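Local coordinates for Exo beta-1,2-glucooligosaccharide sophorohydrolase (non-reducing end) (Parabacteroides distasonis ATCC 8503, PDB 5Z06), which hydrolyses linear beta-1,2-glucan and beta-1,2-glucooligosaccharides as an exo-type enzyme, releasing sophorose from the non-reducing end, at residues T355-L358 with E359-K363; G347-R350 with F351-I354. One frame throughout, in Å; residues are numbered along the deposited sequence.

Contact 1: residues T355-L358 with E359-K363; sequences TSFL and EKADK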
ATOM      1  N   THR A 355       3.165  -0.414 -23.547  1.00 28.31           N
ATOM      2  CA  THR A 355       4.165  -1.002 -24.414  1.00 28.81           C
ATOM      3  C   THR A 355       5.135   0.019 -25.008  1.00 29.78           C
ATOM      4  O   THR A 355       6.334  -0.275 -25.045  1.00 28.64           O
ATOM      5  CB  THR A 355       3.558  -1.924 -25.481  1.00 29.01           C
ATOM      6  OG1 THR A 355       2.602  -1.233 -26.289  1.00 30.26           O
ATOM      7  CG2 THR A 355       2.922  -3.107 -24.793  1.00 28.78           C
ATOM      8  N   SER A 356       4.674   1.215 -25.392  1.00 30.53           N
ATOM      9  CA  SER A 356       5.608   2.251 -25.893  1.00 32.75           C
ATOM     10  C   SER A 356       6.543   2.689 -24.806  1.00 32.59           C
ATOM     11  O   SER A 356       7.724   2.859 -25.046  1.00 30.88           O
ATOM     12  CB  SER A 356       4.912   3.488 -26.441  1.00 33.30           C
ATOM     13  OG  SER A 356       4.191   3.119 -27.595  1.00 39.54           O
ATOM     14  N   PHE A 357       6.006   2.870 -23.607  1.00 31.98           N
ATOM     15  CA  PHE A 357       6.837   3.226 -22.482  1.00 32.19           C
ATOM     16  C   PHE A 357       7.897   2.158 -22.171  1.00 30.15           C
ATOM     17  O   PHE A 357       9.051   2.467 -21.914  1.00 28.57           O
ATOM     18  CB  PHE A 357       5.985   3.469 -21.238  1.00 32.51           C
ATOM     19  CG  PHE A 357       6.806   3.621 -20.007  1.00 32.42           C
ATOM     20  CD1 PHE A 357       7.488   4.812 -19.779  1.00 33.63           C
ATOM     21  CD2 PHE A 357       6.972   2.560 -19.125  1.00 31.44           C
ATOM     22  CE1 PHE A 357       8.298   4.957 -18.662  1.00 33.65           C
ATOM     23  CE2 PHE A 357       7.768   2.708 -18.000  1.00 33.48           C
ATOM     24  CZ  PHE A 357       8.434   3.907 -17.774  1.00 32.49           C
ATOM     25  N   LEU A 358       7.472   0.899 -22.132  1.00 31.90           N
ATOM     26  CA  LEU A 358       8.387  -0.190 -21.802  1.00 29.49           C
ATOM     27  C   LEU A 358       9.416  -0.363 -22.899  1.00 32.06           C
ATOM     28  O   LEU A 358      10.580  -0.655 -22.613  1.00 32.29           O
ATOM     29  CB  LEU A 358       7.651  -1.489 -21.532  1.00 29.26           C
ATOM     30  CG  LEU A 358       6.849  -1.502 -20.237  1.00 27.79           C
ATOM     31  CD1 LEU A 358       5.919  -2.713 -20.256  1.00 26.53           C
ATOM     32  CD2 LEU A 358       7.755  -1.531 -19.021  1.00 28.28           C
ATOM     33  N   GLU A 359       9.021  -0.132 -24.142  1.00 30.32           N
ATOM     34  CA  GLU A 359      10.004  -0.083 -25.218  1.00 32.86           C
ATOM     35  C   GLU A 359      11.098   0.914 -24.934  1.00 32.55           C
ATOM     36  O   GLU A 359      12.249   0.613 -25.134  1.00 31.32           O
ATOM     37  CB  GLU A 359       9.355   0.235 -26.558  1.00 33.87           C
ATOM     38  CG  GLU A 359       8.781  -1.014 -27.204  1.00 35.31           C
ATOM     39  CD  GLU A 359       8.065  -0.745 -28.509  1.00 37.47           C
ATOM     40  OE1 GLU A 359       8.132   0.393 -29.026  1.00 39.00           O
ATOM     41  OE2 GLU A 359       7.439  -1.695 -29.025  1.00 39.48           O
ATOM     42  N   LYS A 360      10.730   2.096 -24.460  1.00 33.63           N
ATOM     43  CA  LYS A 360      11.682   3.147 -24.189  1.00 33.27           C
ATOM     44  C   LYS A 360      12.391   3.027 -22.850  1.00 31.88           C
ATOM     45  O   LYS A 360      13.389   3.675 -22.658  1.00 29.71           O
ATOM     46  CB  LYS A 360      10.986   4.489 -24.243  1.00 39.08           C
ATOM     47  CG  LYS A 360      10.473   4.836 -25.634  1.00 45.19           C
ATOM     48  CD  LYS A 360       9.868   6.235 -25.678  1.00 51.67           C
ATOM     49  CE  LYS A 360       8.643   6.367 -24.771  1.00 54.44           C
ATOM     50  NZ  LYS A 360       7.828   7.588 -25.045  1.00 56.90           N
ATOM     51  N   ALA A 361      11.866   2.252 -21.911  1.00 28.35           N
ATOM     52  CA  ALA A 361      12.479   2.181 -20.605  1.00 30.38           C
ATOM     53  C   ALA A 361      13.892   1.581 -20.674  1.00 30.94           C
ATOM     54  O   ALA A 361      14.174   0.756 -21.549  1.00 29.14           O
ATOM     55  CB  ALA A 361      11.612   1.364 -19.670  1.00 31.00           C
ATOM     56  N   ASP A 362      14.769   2.004 -19.760  1.00 30.84           N
ATOM     57  CA  ASP A 362      16.097   1.365 -19.611  1.00 32.95           C
ATOM     58  C   ASP A 362      15.957  -0.150 -19.531  1.00 31.85           C
ATOM     59  O   ASP A 362      15.077  -0.676 -18.817  1.00 30.43           O
ATOM     60  CB  ASP A 362      16.818   1.797 -18.321  1.00 34.90           C
ATOM     61  CG  ASP A 362      17.183   3.263 -18.292  1.00 36.12           C
ATOM     62  OD1 ASP A 362      17.287   3.879 -19.388  1.00 35.24           O
ATOM     63  OD2 ASP A 362      17.372   3.775 -17.156  1.00 33.94           O
ATOM     64  N   LYS A 363      16.816  -0.836 -20.273  1.00 30.01           N
ATOM     65  CA  LYS A 363      16.950  -2.273 -20.185  1.00 31.66           C
ATOM     66  C   LYS A 363      18.317  -2.590 -19.625  1.00 32.81           C
ATOM     67  O   LYS A 363      19.257  -1.801 -19.741  1.00 32.00           O
ATOM     68  CB  LYS A 363      16.822  -2.946 -21.552  1.00 31.90           C
ATOM     69  CG  LYS A 363      15.566  -2.602 -22.315  1.00 30.55           C
ATOM     70  CD  LYS A 363      14.325  -2.751 -21.456  1.00 29.27           C
ATOM     71  CE  LYS A 363      13.089  -2.630 -22.308  1.00 27.16           C
ATOM     72  NZ  LYS A 363      13.091  -1.330 -23.028  1.00 27.05           N
TER
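The C-terminal end of helix 344-360 is closed by a lysine that folds back on its last turn: Lys363 NZ lies 2.6 Å from Leu358 O in a hydrogen bond. The donor sits in the carbonyl plane, at a C=O...N angle of 158°. Two bends in the lysine chain, chi2 -49° and chi4 -57°, turn the ammonium back toward the helix instead of letting it run out along the chain. The same NZ also bonds Ala361 O at 2.8 Å, from somewhat out of that carbonyl's plane, so the ammonium bonds at least these two oxygens at the point where the backbone unwinds. Its positive charge there would probably be favoured by the carbonyl end of the helix. Ala361 is the first residue to leave helical geometry, and its N makes two weak bonds, to Phe357 O at 2.8 Å and to Leu358 O at 3.3 Å. Just before it the helix is still regular, with Glu359 N on Thr355 O and Lys360 N on Ser356 O. Side-chain carbons lie beside these acceptors: Glu359 CG is 3.3 Å from Thr355 O, and Lys360 CG is 3.4 Å from Ser356 O. The Glu359 chain, extended beyond CG, carries OE2 to the hydroxyl of Ser422. Ala361 CB approaches the Phe357 ring obliquely, 4.4 Å from CE2, and both side chains rest on Ile372 of strand 371-373. Leu358 packs against helices 392-408 and 414-428, and Thr355 meets the latter at Ser422 and Ile423.

Contact 2: residues G347-R350 with F351-I354; sequences GVQR and FLKI
Gly347 O meets the Phe351 ring at its edge and in its plane, 3.1 Å from CD1, while Ile354 CD1 covers one face, 4.1 Å above the ring centre. The ring of Phe409 also meets it, the two planes at about 55°. The other flat group, the Arg350 guanidinium, has a water in its plane at the edge, accepting from NE at 3.0 Å. That water also takes a weak bond from Lys353 NZ. The two like charges, with Arg350 NE and Lys353 NZ 5.2 Å apart, thus share a water, and backbone oxygens probably ease their repulsion: Arg350 NH1 and NH2 bond Tyr299 O and Trp300 O, and Lys353 NZ bonds Pro305 O. Trp300 gives Arg350 a cation-pi partner as well. The Arg350 chain leaves the backbone with CG anti to N (chi1 170°), which sets Arg350 CG 3.6 Å from Ile354 CD1; bends at chi2 (60°) and chi3 then turn the guanidinium to its carbonyls. Cut back to an alanine here, the side chain would probably leave the Tyr299 and Trp300 carbonyls without these donors and a gap beside Ile354 CD1. All of this hangs on one regular alpha-helical stretch of helix 344-360, in which Phe351, Leu352, Lys353 and Ile354 each donate N-H to the carbonyl four residues back; the bond from Ile354 N to Arg350 O is 2.8 Å. On another side of the helix, Val348 and Leu352 run side by side, with Val348 CG1 and Leu352 CD1 4.1 Å apart. The Gln349 amide comes to the same methyl, its OE1 3.7 Å from Leu352 CD1. Val348 and Gln349 touch Lys415 of helix 414-428; Phe351 reaches both Ile419 of that helix and Ile330 of helix 323-338, which Ile354 also meets.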
ATOM      1  N   GLY A 347      -8.662  -0.228 -22.739  1.00 29.19           N
ATOM      2  CA  GLY A 347      -7.606  -1.160 -22.428  1.00 29.43           C
ATOM      3  C   GLY A 347      -6.495  -1.175 -23.462  1.00 29.96           C
ATOM      4  O   GLY A 347      -5.312  -1.102 -23.134  1.00 28.24           O
ATOM      5  N   VAL A 348      -6.904  -1.253 -24.721  1.00 30.58           N
ATOM      6  CA  VAL A 348      -5.992  -1.217 -25.843  1.00 30.35           C
ATOM      7  C   VAL A 348      -5.177   0.070 -25.834  1.00 29.45           C
ATOM      8  O   VAL A 348      -3.953   0.024 -26.002  1.00 27.13           O
ATOM      9  CB  VAL A 348      -6.749  -1.435 -27.189  1.00 31.62           C
ATOM     10  CG1 VAL A 348      -5.863  -1.120 -28.391  1.00 31.91           C
ATOM     11  CG2 VAL A 348      -7.231  -2.879 -27.290  1.00 31.98           C
ATOM     12  N   GLN A 349      -5.832   1.205 -25.603  1.00 31.10           N
ATOM     13  CA  GLN A 349      -5.116   2.494 -25.549  1.00 32.88           C
ATOM     14  C   GLN A 349      -4.098   2.506 -24.427  1.00 30.81           C
ATOM     15  O   GLN A 349      -2.957   2.914 -24.625  1.00 26.37           O
ATOM     16  CB  GLN A 349      -6.072   3.689 -25.394  1.00 37.44           C
ATOM     17  CG  GLN A 349      -6.783   4.089 -26.678  1.00 43.53           C
ATOM     18  CD  GLN A 349      -5.827   4.100 -27.871  1.00 52.77           C
ATOM     19  OE1 GLN A 349      -6.057   3.393 -28.842  1.00 58.78           O
ATOM     20  NE2 GLN A 349      -4.721   4.862 -27.776  1.00 54.88           N
ATOM     21  N   ARG A 350      -4.515   2.035 -23.256  1.00 29.01           N
ATOM     22  CA  ARG A 350      -3.593   1.897 -22.143  1.00 27.82           C
ATOM     23  C   ARG A 350      -2.375   1.029 -22.524  1.00 27.01           C
ATOM     24  O   ARG A 350      -1.253   1.380 -22.229  1.00 26.24           O
ATOM     25  CB  ARG A 350      -4.287   1.314 -20.919  1.00 27.12           C
ATOM     26  CG  ARG A 350      -3.327   0.924 -19.797  1.00 26.35           C
ATOM     27  CD  ARG A 350      -2.521   2.102 -19.288  1.00 26.07           C
ATOM     28  NE  ARG A 350      -3.409   3.056 -18.662  1.00 27.45           N
ATOM     29  CZ  ARG A 350      -3.742   3.074 -17.372  1.00 27.58           C
ATOM     30  NH1 ARG A 350      -3.231   2.203 -16.512  1.00 26.67           N
ATOM     31  NH2 ARG A 350      -4.624   3.973 -16.938  1.00 27.44           N
ATOM     32  N   PHE A 351      -2.625  -0.109 -23.160  1.00 28.47           N
ATOM     33  CA  PHE A 351      -1.546  -1.046 -23.479  1.00 27.59           C
ATOM     34  C   PHE A 351      -0.594  -0.549 -24.558  1.00 27.27           C
ATOM     35  O   PHE A 351       0.594  -0.891 -24.546  1.00 27.95           O
ATOM     36  CB  PHE A 351      -2.097  -2.438 -23.745  1.00 27.96           C
ATOM     37  CG  PHE A 351      -2.282  -3.233 -22.478  1.00 29.63           C
ATOM     38  CD1 PHE A 351      -3.462  -3.157 -21.745  1.00 31.12           C
ATOM     39  CD2 PHE A 351      -1.245  -4.009 -21.984  1.00 28.23           C
ATOM     40  CE1 PHE A 351      -3.623  -3.869 -20.565  1.00 29.52           C
ATOM     41  CE2 PHE A 351      -1.399  -4.720 -20.816  1.00 29.58           C
ATOM     42  CZ  PHE A 351      -2.590  -4.651 -20.105  1.00 29.60           C
ATOM     43  N   LEU A 352      -1.098   0.280 -25.462  1.00 27.77           N
ATOM     44  CA  LEU A 352      -0.235   0.988 -26.401  1.00 28.94           C
ATOM     45  C   LEU A 352       0.716   1.934 -25.669  1.00 28.50           C
ATOM     46  O   LEU A 352       1.912   1.964 -25.952  1.00 28.97           O
ATOM     47  CB  LEU A 352      -1.062   1.738 -27.450  1.00 29.16           C
ATOM     48  CG  LEU A 352      -1.756   0.821 -28.439  1.00 29.75           C
ATOM     49  CD1 LEU A 352      -2.834   1.604 -29.167  1.00 31.56           C
ATOM     50  CD2 LEU A 352      -0.790   0.182 -29.442  1.00 30.44           C
ATOM     51  N   LYS A 353       0.180   2.686 -24.717  1.00 28.02           N
ATOM     52  CA  LYS A 353       1.012   3.511 -23.863  1.00 29.09           C
ATOM     53  C   LYS A 353       2.002   2.655 -23.048  1.00 28.84           C
ATOM     54  O   LYS A 353       3.204   2.938 -23.038  1.00 26.78           O
ATOM     55  CB  LYS A 353       0.153   4.393 -22.962  1.00 30.25           C
ATOM     56  CG  LYS A 353       0.881   4.966 -21.767  1.00 31.94           C
ATOM     57  CD  LYS A 353      -0.065   5.716 -20.857  1.00 34.98           C
ATOM     58  CE  LYS A 353      -0.490   7.046 -21.460  1.00 36.54           C
ATOM     59  NZ  LYS A 353      -1.632   7.516 -20.640  1.00 40.43           N
ATOM     60  N   ILE A 354       1.497   1.611 -22.384  1.00 27.80           N
ATOM     61  CA  ILE A 354       2.351   0.726 -21.582  1.00 28.14           C
ATOM     62  C   ILE A 354       3.502   0.171 -22.411  1.00 28.18           C
ATOM     63  O   ILE A 354       4.660   0.253 -22.013  1.00 28.97           O
ATOM     64  CB  ILE A 354       1.555  -0.448 -20.984  1.00 27.52           C
ATOM     65  CG1 ILE A 354       0.727   0.057 -19.806  1.00 27.89           C
ATOM     66  CG2 ILE A 354       2.484  -1.575 -20.532  1.00 27.03           C
ATOM     67  CD1 ILE A 354      -0.285  -0.947 -19.307  1.00 28.60           C
TER
HETATM   68  O   HOH W   1      -3.970   5.172 -20.660  1.00 37.19           O

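Overall arrangement
Contact 2 lies within helix 344-360, and contact 1, directly after it along the chain, spans the helix's C-terminal end and the residues that leave it; their centres are about 13 Å apart. Two side-chain-to-backbone bonds link them: Thr355 OG1 to Phe351 O and Ser356 OG to Leu352 O. Helix 414-428 runs beside both, with Lys415, Glu416 and Ile419 near contact 2 and Ser422, Ile423 and Leu426 near contact 1. Leu309 also serves both, touching Ile354, Phe357 and Leu358. The helical part of the enzyme is consistent with an (alpha/alpha)6-type barrel. Here the helix lies among helices 323-338, 392-408 and 414-428, and the chain goes on to strand 371-373.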